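Local atomic coordinates of SusD superfamily protein (Bacteroides vulgatus ATCC 8482, PDB entry 3JQ0), a protein that probably binds nutrients, possibly sugars, at the bacterial outer membrane as a member of the SusD family. Residues 228-236 against 356-364; 424-435 against 452-463. All coordinates share one frame; numbering follows the deposited sequence.

Interaction 1 sets the short helix 229-233 against the strand 359-363; interaction 2 sets the start of helix 430-441 against the helices 448-455 and 457-463. Their centres are 26 Å apart and their nearest atoms about 11 Å apart, so they do not touch, yet two helices run between them. Helix 364-377 starts right after Arg363 of interaction 1 and, through Val376, touches Leu431 of interaction 2. Helix 430-441 begins in interaction 2 and carries Glu441, a salt-bridge partner of Arg363. The ligand found beside interaction 2 is a sulfate, probably from the crystallisation liquor.

Interaction 1: residues 228-236 against 356-364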
loop_
_atom_site.group_PDB
_atom_site.type_symbol
_atom_site.label_atom_id
_atom_site.label_comp_id
_atom_site.label_asym_id
_atom_site.label_seq_id
_atom_site.Cartn_x
_atom_site.Cartn_y
_atom_site.Cartn_z
ATOM N N SER A 228 11.732 3.773 16.205
ATOM C CA SER A 228 10.510 3.014 16.431
ATOM C C SER A 228 9.729 2.946 15.143
ATOM O O SER A 228 9.883 3.767 14.262
ATOM C CB SER A 228 9.615 3.645 17.495
ATOM O OG SER A 228 9.043 4.858 17.056
ATOM N N PHE A 229 8.868 1.949 15.070
ATOM C CA PHE A 229 7.906 1.841 13.978
ATOM C C PHE A 229 7.057 3.119 13.849
ATOM O O PHE A 229 6.821 3.606 12.752
ATOM C CB PHE A 229 7.065 0.577 14.188
ATOM C CG PHE A 229 6.153 0.199 13.071
ATOM C CD1 PHE A 229 6.617 -0.357 11.912
ATOM C CD2 PHE A 229 4.777 0.259 13.259
ATOM C CE1 PHE A 229 5.763 -0.798 10.960
ATOM C CE2 PHE A 229 3.927 -0.188 12.282
ATOM C CZ PHE A 229 4.412 -0.741 11.156
ATOM N N LYS A 230 6.591 3.653 14.971
ATOM C CA LYS A 230 5.791 4.839 14.952
ATOM C C LYS A 230 6.497 6.029 14.289
ATOM O O LYS A 230 5.852 6.837 13.596
ATOM C CB LYS A 230 5.447 5.128 16.383
ATOM C CG LYS A 230 4.561 6.232 16.544
ATOM C CD LYS A 230 4.089 6.406 18.030
ATOM C CE LYS A 230 3.290 5.183 18.574
ATOM N NZ LYS A 230 2.593 5.456 19.901
ATOM N N ASP A 231 7.798 6.161 14.481
ATOM C CA ASP A 231 8.531 7.268 13.903
ATOM C C ASP A 231 8.595 7.215 12.366
ATOM O O ASP A 231 8.895 8.221 11.753
ATOM C CB ASP A 231 9.910 7.364 14.513
ATOM C CG ASP A 231 9.862 7.719 15.976
ATOM O OD1 ASP A 231 9.046 8.567 16.421
ATOM O OD2 ASP A 231 10.657 7.125 16.754
ATOM N N ILE A 232 8.375 6.043 11.773
ATOM C CA ILE A 232 8.323 5.960 10.324
ATOM C C ILE A 232 7.242 6.892 9.774
ATOM O O ILE A 232 7.405 7.563 8.753
ATOM C CB ILE A 232 8.007 4.510 9.860
ATOM C CG1 ILE A 232 9.072 3.519 10.318
ATOM C CG2 ILE A 232 7.830 4.460 8.366
ATOM C CD1 ILE A 232 8.547 2.084 10.180
ATOM N N PHE A 233 6.103 6.888 10.466
ATOM C CA PHE A 233 4.874 7.484 9.944
ATOM C C PHE A 233 4.546 8.850 10.480
ATOM O O PHE A 233 3.564 9.485 10.036
ATOM C CB PHE A 233 3.681 6.547 10.237
ATOM C CG PHE A 233 3.917 5.125 9.813
ATOM C CD1 PHE A 233 3.891 4.787 8.451
ATOM C CD2 PHE A 233 4.221 4.146 10.734
ATOM C CE1 PHE A 233 4.140 3.501 8.053
ATOM C CE2 PHE A 233 4.533 2.858 10.316
ATOM C CZ PHE A 233 4.479 2.555 8.964
ATOM N N SER A 234 5.300 9.326 11.468
ATOM C CA SER A 234 4.893 10.516 12.168
ATOM C C SER A 234 4.928 11.763 11.295
ATOM O O SER A 234 5.776 11.966 10.413
ATOM C CB SER A 234 5.746 10.754 13.381
ATOM O OG SER A 234 7.040 11.116 12.939
ATOM N N PHE A 235 3.989 12.655 11.590
ATOM C CA PHE A 235 3.859 13.920 10.899
ATOM C C PHE A 235 5.131 14.746 11.016
ATOM O O PHE A 235 5.454 15.502 10.109
ATOM C CB PHE A 235 2.653 14.664 11.465
ATOM C CG PHE A 235 2.384 15.994 10.840
ATOM C CD1 PHE A 235 1.687 16.110 9.643
ATOM C CD2 PHE A 235 2.849 17.145 11.429
ATOM C CE1 PHE A 235 1.483 17.344 9.070
ATOM C CE2 PHE A 235 2.629 18.416 10.846
ATOM C CZ PHE A 235 1.928 18.494 9.685
ATOM N N GLU A 236 5.837 14.619 12.138
ATOM C CA GLU A 236 7.053 15.376 12.374
ATOM C C GLU A 236 8.304 14.758 11.839
ATOM O O GLU A 236 9.373 15.347 11.977
ATOM C CB GLU A 236 7.221 15.631 13.862
ATOM C CG GLU A 236 6.060 16.468 14.433
ATOM C CD GLU A 236 5.837 17.906 13.844
ATOM O OE1 GLU A 236 6.749 18.486 13.196
ATOM O OE2 GLU A 236 4.714 18.491 14.071
ATOM N N LEU A 356 -3.069 14.563 8.288
ATOM C CA LEU A 356 -2.177 15.229 7.335
ATOM C C LEU A 356 -0.855 14.511 7.169
ATOM O O LEU A 356 0.096 15.088 6.654
ATOM C CB LEU A 356 -1.970 16.673 7.775
ATOM C CG LEU A 356 -3.236 17.520 7.842
ATOM C CD1 LEU A 356 -2.879 18.953 8.398
ATOM C CD2 LEU A 356 -3.922 17.644 6.511
ATOM N N ASP A 357 -0.797 13.235 7.578
ATOM C CA ASP A 357 0.404 12.451 7.367
ATOM C C ASP A 357 0.663 12.251 5.886
ATOM O O ASP A 357 -0.270 12.198 5.080
ATOM C CB ASP A 357 0.266 11.049 7.971
ATOM C CG ASP A 357 0.225 11.076 9.461
ATOM O OD1 ASP A 357 1.209 11.528 10.074
ATOM O OD2 ASP A 357 -0.797 10.587 10.008
ATOM N N ASP A 358 1.942 12.101 5.538
ATOM C CA ASP A 358 2.270 11.572 4.231
ATOM C C ASP A 358 1.832 10.110 4.126
ATOM O O ASP A 358 1.742 9.423 5.137
ATOM C CB ASP A 358 3.791 11.639 3.970
ATOM C CG ASP A 358 4.311 13.050 3.734
ATOM O OD1 ASP A 358 3.502 14.007 3.648
ATOM O OD2 ASP A 358 5.560 13.147 3.621
ATOM N N PHE A 359 1.525 9.641 2.926
ATOM C CA PHE A 359 1.123 8.262 2.709
ATOM C C PHE A 359 2.218 7.514 1.978
ATOM O O PHE A 359 2.477 7.770 0.804
ATOM C CB PHE A 359 -0.163 8.149 1.916
ATOM C CG PHE A 359 -0.627 6.743 1.735
ATOM C CD1 PHE A 359 -0.863 5.947 2.849
ATOM C CD2 PHE A 359 -0.786 6.182 0.502
ATOM C CE1 PHE A 359 -1.310 4.667 2.725
ATOM C CE2 PHE A 359 -1.244 4.868 0.382
ATOM C CZ PHE A 359 -1.491 4.108 1.509
ATOM N N PRO A 360 2.950 6.618 2.663
ATOM C CA PRO A 360 4.057 5.915 1.982
ATOM C C PRO A 360 3.544 5.007 0.875
ATOM O O PRO A 360 2.541 4.329 1.050
ATOM C CB PRO A 360 4.689 5.082 3.109
ATOM C CG PRO A 360 4.214 5.694 4.398
ATOM C CD PRO A 360 2.833 6.221 4.081
ATOM N N ILE A 361 4.269 4.987 -0.233
ATOM C CA ILE A 361 4.053 4.049 -1.350
ATOM C C ILE A 361 5.096 2.958 -1.297
ATOM O O ILE A 361 4.790 1.755 -1.295
ATOM C CB ILE A 361 4.001 4.770 -2.713
ATOM C CG1 ILE A 361 2.840 5.773 -2.772
ATOM C CG2 ILE A 361 3.960 3.766 -3.855
ATOM C CD1 ILE A 361 1.480 5.159 -2.718
ATOM N N TYR A 362 6.364 3.365 -1.302
ATOM C CA TYR A 362 7.497 2.430 -1.173
ATOM C C TYR A 362 8.376 2.820 -0.008
ATOM O O TYR A 362 8.933 3.939 -0.018
ATOM C CB TYR A 362 8.331 2.365 -2.444
ATOM C CG TYR A 362 7.649 1.798 -3.668
ATOM C CD1 TYR A 362 6.944 0.587 -3.607
ATOM C CD2 TYR A 362 7.736 2.434 -4.881
ATOM C CE1 TYR A 362 6.403 0.021 -4.741
ATOM C CE2 TYR A 362 7.181 1.868 -6.035
ATOM C CZ TYR A 362 6.499 0.657 -5.956
ATOM O OH TYR A 362 5.989 0.127 -7.127
ATOM N N ARG A 363 8.526 1.895 0.938
ATOM C CA ARG A 363 9.379 2.020 2.115
ATOM C C ARG A 363 10.520 1.051 2.071
ATOM O O ARG A 363 10.382 -0.036 1.464
ATOM C CB ARG A 363 8.508 1.657 3.454
ATOM C CG ARG A 363 7.506 2.657 3.817
ATOM C CD ARG A 363 7.098 2.585 5.176
ATOM N NE ARG A 363 6.194 1.520 5.572
ATOM C CZ ARG A 363 6.494 0.551 6.415
ATOM N NH1 ARG A 363 7.720 0.275 6.821
ATOM N NH2 ARG A 363 5.499 -0.194 6.868
ATOM N N TYR A 364 11.613 1.330 2.783
ATOM C CA TYR A 364 12.729 0.413 2.771
ATOM C C TYR A 364 12.359 -0.992 3.326
ATOM O O TYR A 364 12.875 -1.984 2.815
ATOM C CB TYR A 364 13.938 0.989 3.483
ATOM C CG TYR A 364 15.191 0.188 3.258
ATOM C CD1 TYR A 364 15.766 0.122 2.012
ATOM C CD2 TYR A 364 15.817 -0.510 4.274
ATOM C CE1 TYR A 364 16.914 -0.615 1.793
ATOM C CE2 TYR A 364 16.974 -1.229 4.069
ATOM C CZ TYR A 364 17.523 -1.283 2.826
ATOM O OH TYR A 364 18.659 -2.004 2.554
HETATM O O HOH W 1 3.423 8.571 7.199
#
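Arg363 NH1 is shared by the carboxylates of Glu441 and Glu242, and NH2 pairs with Glu445, while the edge of the Phe233 ring stands on one face of the same guanidinium. Phe233 CZ comes within 3.6 Å of Arg363 NH2, and the two planes are 88° apart, so the ring meets the charged group end-on and is not stacked on it. The bend of the arginine at chi3 (-76°) turns its head across the end of the phenylalanine. Ile232 CG2 sits over the centre of the Phe233 ring and also touches Arg363 CD at 3.8 Å, filling the angle between ring and arginine. Strand 359-363 forms a two-stranded antiparallel sheet with 243-247, in which Ile361 and Tyr362 both face Phe245 as a classic beta bulge; the chain turns there and enters helix 364-377. Before the bulge, Pro360 CG packs against Phe233 CD1 at 4.2 Å, at the ring edge. A water bridges the two backbones, 3.0 Å from Phe233 O and 2.8 Å from Asp358 O. Beside it Asp357 OD1 lies 3.1 Å from Phe233 O, two acceptors with no bond between them; the other oxygen, OD2, takes the N-H of Gly344. Phe235, its CG anti to the backbone N (chi1 -180°), lies alongside Leu356: CE1 rests 3.7 Å from Leu356 CB, and Leu356 O lies at the ring edge, near the ring plane, 3.5 Å from Phe235 CD1.

Interaction 2: residues 424-435 against 452-463; sequences KPDNAGALEAIL and IRLLGWDYVHQY. With SO4 (sulfate ion), chain G.
The Tyr463 ring has the CB of its neighbour Gln462 over the centre of one face and Glu432 OE1 at its edge, near the ring plane; Arg448 adds a cation-pi contact. The carboxylate of Glu432 stands 80° from that ring but only 21° from the amide plane of Gln462, so the acid and the amide lie nearly flat together. Tyr463 OH donates to Glu432 OE1 at 2.6 Å, reaching it on the syn side and somewhat out of the carboxylate plane. Gln462 NE2 gives Glu432 OE2 an almost straight bond of 2.9 Å, aimed at the syn lone pair. Both oxygens are thus gripped, and the carboxylate is fixed in rotation. In one modelled conformer Lys424 NZ may also donate to Tyr463 OH, so this bond is less certain. A phenylalanine in place of Tyr463 would probably leave Glu432 OE1 without its hydroxyl donor and the carboxylate less firmly held. These helices belong to the largely helical SusD fold: helix 430-441 packs on helix 448-455 and on helix 457-463, and the axes of the short segments 430-435 and 457-463 come within 13.0 Å, inclined by 48°. Next to the polar group, Leu435 is the apolar hub. Its CD2 meets Leu455 CD1 tip to tip at 3.9 Å, and its CD1 touches Tyr459 CD1 at 3.7 Å, the two side chains crossing at about a right angle. Leu431 CD1 approaches Tyr459 OH at 3.9 Å, and Val376 of helix 364-377 touches Leu431 as well. At the start of helix 457-463, Trp457 N donates to sulfate O1 at 2.9 Å; Gly456, at the preceding N-cap position, has a positive phi that suits glycine.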
loop_
_atom_site.group_PDB
_atom_site.type_symbol
_atom_site.label_atom_id
_atom_site.label_comp_id
_atom_site.label_asym_id
_atom_site.label_seq_id
_atom_site.Cartn_x
_atom_site.Cartn_y
_atom_site.Cartn_z
ATOM N N LYS A 424 0.602 -18.184 9.618
ATOM C CA LYS A 424 1.147 -19.501 9.981
ATOM C C LYS A 424 2.408 -19.326 10.830
ATOM O O LYS A 424 3.104 -18.294 10.705
ATOM C CB LYS A 424 1.550 -20.281 8.699
ATOM C CG LYS A 424 0.453 -20.442 7.633
ATOM C CD LYS A 424 -0.690 -21.382 8.074
ATOM C CE LYS A 424 -1.869 -21.533 7.049
ATOM N NZ LYS A 424 -2.707 -20.247 6.938
ATOM N N PRO A 425 2.774 -20.361 11.603
ATOM C CA PRO A 425 4.087 -20.374 12.176
ATOM C C PRO A 425 5.173 -20.285 11.104
ATOM O O PRO A 425 4.954 -20.701 9.954
ATOM C CB PRO A 425 4.131 -21.732 12.882
ATOM C CG PRO A 425 3.196 -22.552 12.115
ATOM C CD PRO A 425 2.088 -21.656 11.792
ATOM N N ASP A 426 6.342 -19.790 11.496
ATOM C CA ASP A 426 7.460 -19.766 10.572
ATOM C C ASP A 426 7.744 -21.121 9.930
ATOM O O ASP A 426 8.154 -21.182 8.767
ATOM C CB ASP A 426 8.733 -19.274 11.257
ATOM C CG ASP A 426 8.765 -17.793 11.624
ATOM O OD1 ASP A 426 7.816 -17.052 11.280
ATOM O OD2 ASP A 426 9.767 -17.413 12.262
ATOM N N ASN A 427 7.558 -22.196 10.693
ATOM C CA ASN A 427 7.845 -23.554 10.211
ATOM C C ASN A 427 6.920 -24.017 9.100
ATOM O O ASN A 427 7.164 -25.068 8.516
ATOM C CB ASN A 427 7.897 -24.554 11.408
ATOM C CG ASN A 427 6.587 -24.711 12.091
ATOM O OD1 ASN A 427 5.536 -24.622 11.479
ATOM N ND2 ASN A 427 6.636 -24.999 13.407
ATOM N N ALA A 428 5.909 -23.222 8.720
ATOM C CA ALA A 428 5.093 -23.465 7.540
ATOM C C ALA A 428 5.781 -23.083 6.257
ATOM O O ALA A 428 5.235 -23.287 5.168
ATOM C CB ALA A 428 3.757 -22.785 7.658
ATOM N N GLY A 429 6.936 -22.471 6.370
ATOM C CA GLY A 429 7.758 -22.191 5.196
ATOM C C GLY A 429 8.053 -20.727 4.996
ATOM O O GLY A 429 7.383 -19.824 5.568
ATOM N N ALA A 430 9.071 -20.426 4.212
ATOM C CA ALA A 430 9.545 -19.051 4.038
ATOM C C ALA A 430 8.542 -18.133 3.348
ATOM O O ALA A 430 8.422 -16.984 3.740
ATOM C CB ALA A 430 10.859 -19.095 3.299
ATOM N N LEU A 431 7.809 -18.637 2.348
ATOM C CA LEU A 431 6.793 -17.816 1.724
ATOM C C LEU A 431 5.703 -17.380 2.692
ATOM O O LEU A 431 5.359 -16.192 2.744
ATOM C CB LEU A 431 6.142 -18.501 0.509
ATOM C CG LEU A 431 7.026 -18.668 -0.705
ATOM C CD1 LEU A 431 6.240 -19.419 -1.777
ATOM C CD2 LEU A 431 7.586 -17.325 -1.267
ATOM N N GLU A 432 5.187 -18.295 3.504
ATOM C CA GLU A 432 4.252 -17.948 4.515
ATOM C C GLU A 432 4.838 -16.971 5.503
ATOM O O GLU A 432 4.155 -16.033 5.941
ATOM C CB GLU A 432 3.722 -19.199 5.196
ATOM C CG GLU A 432 2.747 -20.012 4.369
ATOM C CD GLU A 432 1.326 -19.490 4.328
ATOM O OE1 GLU A 432 1.009 -18.411 4.912
ATOM O OE2 GLU A 432 0.498 -20.209 3.718
ATOM N N ALA A 433 6.091 -17.171 5.890
ATOM C CA ALA A 433 6.695 -16.259 6.853
ATOM C C ALA A 433 6.767 -14.837 6.311
ATOM O O ALA A 433 6.586 -13.876 7.058
ATOM C CB ALA A 433 8.108 -16.725 7.285
ATOM N N ILE A 434 7.053 -14.685 5.020
ATOM C CA ILE A 434 7.140 -13.355 4.408
ATOM C C ILE A 434 5.736 -12.756 4.283
ATOM O O ILE A 434 5.564 -11.565 4.534
ATOM C CB ILE A 434 7.868 -13.400 3.070
ATOM C CG1 ILE A 434 9.337 -13.801 3.299
ATOM C CG2 ILE A 434 7.830 -12.024 2.389
ATOM C CD1 ILE A 434 10.046 -14.251 2.022
ATOM N N LEU A 435 4.721 -13.564 3.946
ATOM C CA LEU A 435 3.345 -13.041 3.955
ATOM C C LEU A 435 2.992 -12.515 5.343
ATOM O O LEU A 435 2.407 -11.442 5.463
ATOM C CB LEU A 435 2.333 -14.096 3.536
ATOM C CG LEU A 435 2.303 -14.458 2.064
ATOM C CD1 LEU A 435 1.277 -15.579 1.879
ATOM C CD2 LEU A 435 1.967 -13.276 1.165
ATOM N N ILE A 452 -1.132 -11.627 -1.680
ATOM C CA ILE A 452 -1.713 -12.941 -1.863
ATOM C C ILE A 452 -1.993 -13.213 -3.329
ATOM O O ILE A 452 -1.815 -14.323 -3.828
ATOM C CB ILE A 452 -2.888 -13.205 -0.892
ATOM C CG1 ILE A 452 -4.111 -12.338 -1.181
ATOM C CG2 ILE A 452 -2.395 -13.074 0.549
ATOM C CD1 ILE A 452 -5.266 -12.539 -0.200
ATOM N N ARG A 453 -2.429 -12.184 -4.065
ATOM C CA ARG A 453 -2.623 -12.308 -5.501
ATOM C C ARG A 453 -1.324 -12.689 -6.214
ATOM O O ARG A 453 -1.337 -13.555 -7.109
ATOM C CB ARG A 453 -3.138 -10.996 -6.078
ATOM C CG ARG A 453 -4.640 -10.794 -5.867
ATOM C CD ARG A 453 -5.453 -11.469 -6.951
ATOM N NE ARG A 453 -5.370 -10.708 -8.215
ATOM C CZ ARG A 453 -4.992 -11.162 -9.394
ATOM N NH1 ARG A 453 -4.574 -12.418 -9.552
ATOM N NH2 ARG A 453 -5.011 -10.337 -10.426
ATOM N N LEU A 454 -0.209 -12.080 -5.831
ATOM C CA LEU A 454 1.092 -12.425 -6.445
ATOM C C LEU A 454 1.370 -13.911 -6.318
ATOM O O LEU A 454 1.728 -14.573 -7.302
ATOM C CB LEU A 454 2.191 -11.636 -5.807
ATOM C CG LEU A 454 3.604 -12.074 -6.168
ATOM C CD1 LEU A 454 3.939 -11.897 -7.686
ATOM C CD2 LEU A 454 4.595 -11.290 -5.327
ATOM N N LEU A 455 1.198 -14.458 -5.125
ATOM C CA LEU A 455 1.544 -15.853 -4.891
ATOM C C LEU A 455 0.578 -16.845 -5.447
ATOM O O LEU A 455 0.958 -18.005 -5.690
ATOM C CB LEU A 455 1.868 -16.106 -3.410
ATOM C CG LEU A 455 3.170 -15.452 -2.929
ATOM C CD1 LEU A 455 3.406 -15.758 -1.420
ATOM C CD2 LEU A 455 4.393 -15.828 -3.763
ATOM N N GLY A 456 -0.672 -16.438 -5.688
ATOM C CA GLY A 456 -1.590 -17.208 -6.476
ATOM C C GLY A 456 -2.825 -17.693 -5.726
ATOM O O GLY A 456 -2.980 -17.438 -4.524
ATOM N N TRP A 457 -3.656 -18.445 -6.440
ATOM C CA TRP A 457 -4.973 -18.828 -5.936
ATOM C C TRP A 457 -4.887 -19.530 -4.575
ATOM O O TRP A 457 -5.711 -19.271 -3.699
ATOM C CB TRP A 457 -5.708 -19.725 -6.927
ATOM C CG TRP A 457 -6.944 -20.366 -6.363
ATOM C CD1 TRP A 457 -7.156 -21.705 -6.137
ATOM C CD2 TRP A 457 -8.121 -19.706 -5.860
ATOM N NE1 TRP A 457 -8.387 -21.908 -5.570
ATOM C CE2 TRP A 457 -9.020 -20.702 -5.408
ATOM C CE3 TRP A 457 -8.517 -18.362 -5.745
ATOM C CZ2 TRP A 457 -10.240 -20.412 -4.835
ATOM C CZ3 TRP A 457 -9.731 -18.082 -5.182
ATOM C CH2 TRP A 457 -10.579 -19.098 -4.728
ATOM N N ASP A 458 -3.924 -20.427 -4.366
ATOM C CA ASP A 458 -3.887 -21.126 -3.086
ATOM C C ASP A 458 -3.822 -20.171 -1.909
ATOM O O ASP A 458 -4.476 -20.398 -0.894
ATOM C CB ASP A 458 -2.725 -22.078 -3.035
ATOM C CG ASP A 458 -2.843 -23.224 -4.063
ATOM O OD1 ASP A 458 -3.944 -23.537 -4.501
ATOM O OD2 ASP A 458 -1.796 -23.838 -4.324
ATOM N N TYR A 459 -3.061 -19.081 -2.078
ATOM C CA TYR A 459 -2.927 -18.083 -1.038
ATOM C C TYR A 459 -4.113 -17.116 -0.994
ATOM O O TYR A 459 -4.601 -16.780 0.087
ATOM C CB TYR A 459 -1.610 -17.322 -1.213
ATOM C CG TYR A 459 -0.398 -18.226 -1.100
ATOM C CD1 TYR A 459 0.164 -18.578 0.109
ATOM C CD2 TYR A 459 0.118 -18.866 -2.219
ATOM C CE1 TYR A 459 1.238 -19.477 0.176
ATOM C CE2 TYR A 459 1.133 -19.763 -2.165
ATOM C CZ TYR A 459 1.719 -20.063 -0.964
ATOM O OH TYR A 459 2.783 -20.946 -0.876
ATOM N N VAL A 460 -4.596 -16.675 -2.143
ATOM C CA VAL A 460 -5.833 -15.908 -2.213
ATOM C C VAL A 460 -6.944 -16.632 -1.458
ATOM O O VAL A 460 -7.706 -15.995 -0.720
ATOM C CB VAL A 460 -6.231 -15.626 -3.670
ATOM C CG1 VAL A 460 -7.636 -15.026 -3.735
ATOM C CG2 VAL A 460 -5.224 -14.772 -4.391
ATOM N N HIS A 461 -7.081 -17.933 -1.660
ATOM C CA HIS A 461 -8.168 -18.683 -1.073
ATOM C C HIS A 461 -8.002 -18.848 0.434
ATOM O O HIS A 461 -8.979 -18.885 1.157
ATOM C CB HIS A 461 -8.302 -19.985 -1.835
ATOM C CG HIS A 461 -9.489 -20.810 -1.450
ATOM N ND1 HIS A 461 -10.754 -20.288 -1.309
ATOM C CD2 HIS A 461 -9.602 -22.136 -1.235
ATOM C CE1 HIS A 461 -11.595 -21.255 -1.017
ATOM N NE2 HIS A 461 -10.918 -22.384 -0.931
ATOM N N GLN A 462 -6.775 -18.980 0.902
ATOM C CA GLN A 462 -6.530 -19.031 2.337
ATOM C C GLN A 462 -6.908 -17.741 3.028
ATOM O O GLN A 462 -7.396 -17.745 4.176
ATOM C CB GLN A 462 -5.014 -19.271 2.637
ATOM C CG GLN A 462 -4.513 -20.638 2.368
ATOM C CD GLN A 462 -3.067 -20.881 2.710
ATOM O OE1 GLN A 462 -2.653 -22.035 2.611
ATOM N NE2 GLN A 462 -2.281 -19.872 3.065
ATOM N N TYR A 463 -6.613 -16.607 2.367
ATOM C CA TYR A 463 -6.574 -15.309 3.026
ATOM C C TYR A 463 -7.583 -14.303 2.449
ATOM O O TYR A 463 -7.443 -13.112 2.647
ATOM C CB TYR A 463 -5.158 -14.784 3.002
ATOM C CG TYR A 463 -4.143 -15.680 3.749
ATOM C CD1 TYR A 463 -4.416 -16.128 5.038
ATOM C CD2 TYR A 463 -2.919 -15.982 3.163
ATOM C CE1 TYR A 463 -3.496 -16.901 5.727
ATOM C CE2 TYR A 463 -2.014 -16.749 3.832
ATOM C CZ TYR A 463 -2.284 -17.194 5.123
ATOM O OH TYR A 463 -1.352 -17.965 5.822
HETATM S S SO4 G . -2.047 -19.372 -9.723
HETATM O O1 SO4 G . -3.343 -18.792 -9.267
HETATM O O2 SO4 G . -2.214 -20.430 -10.697
HETATM O O3 SO4 G . -1.300 -18.280 -10.237
HETATM O O4 SO4 G . -1.259 -19.822 -8.578
#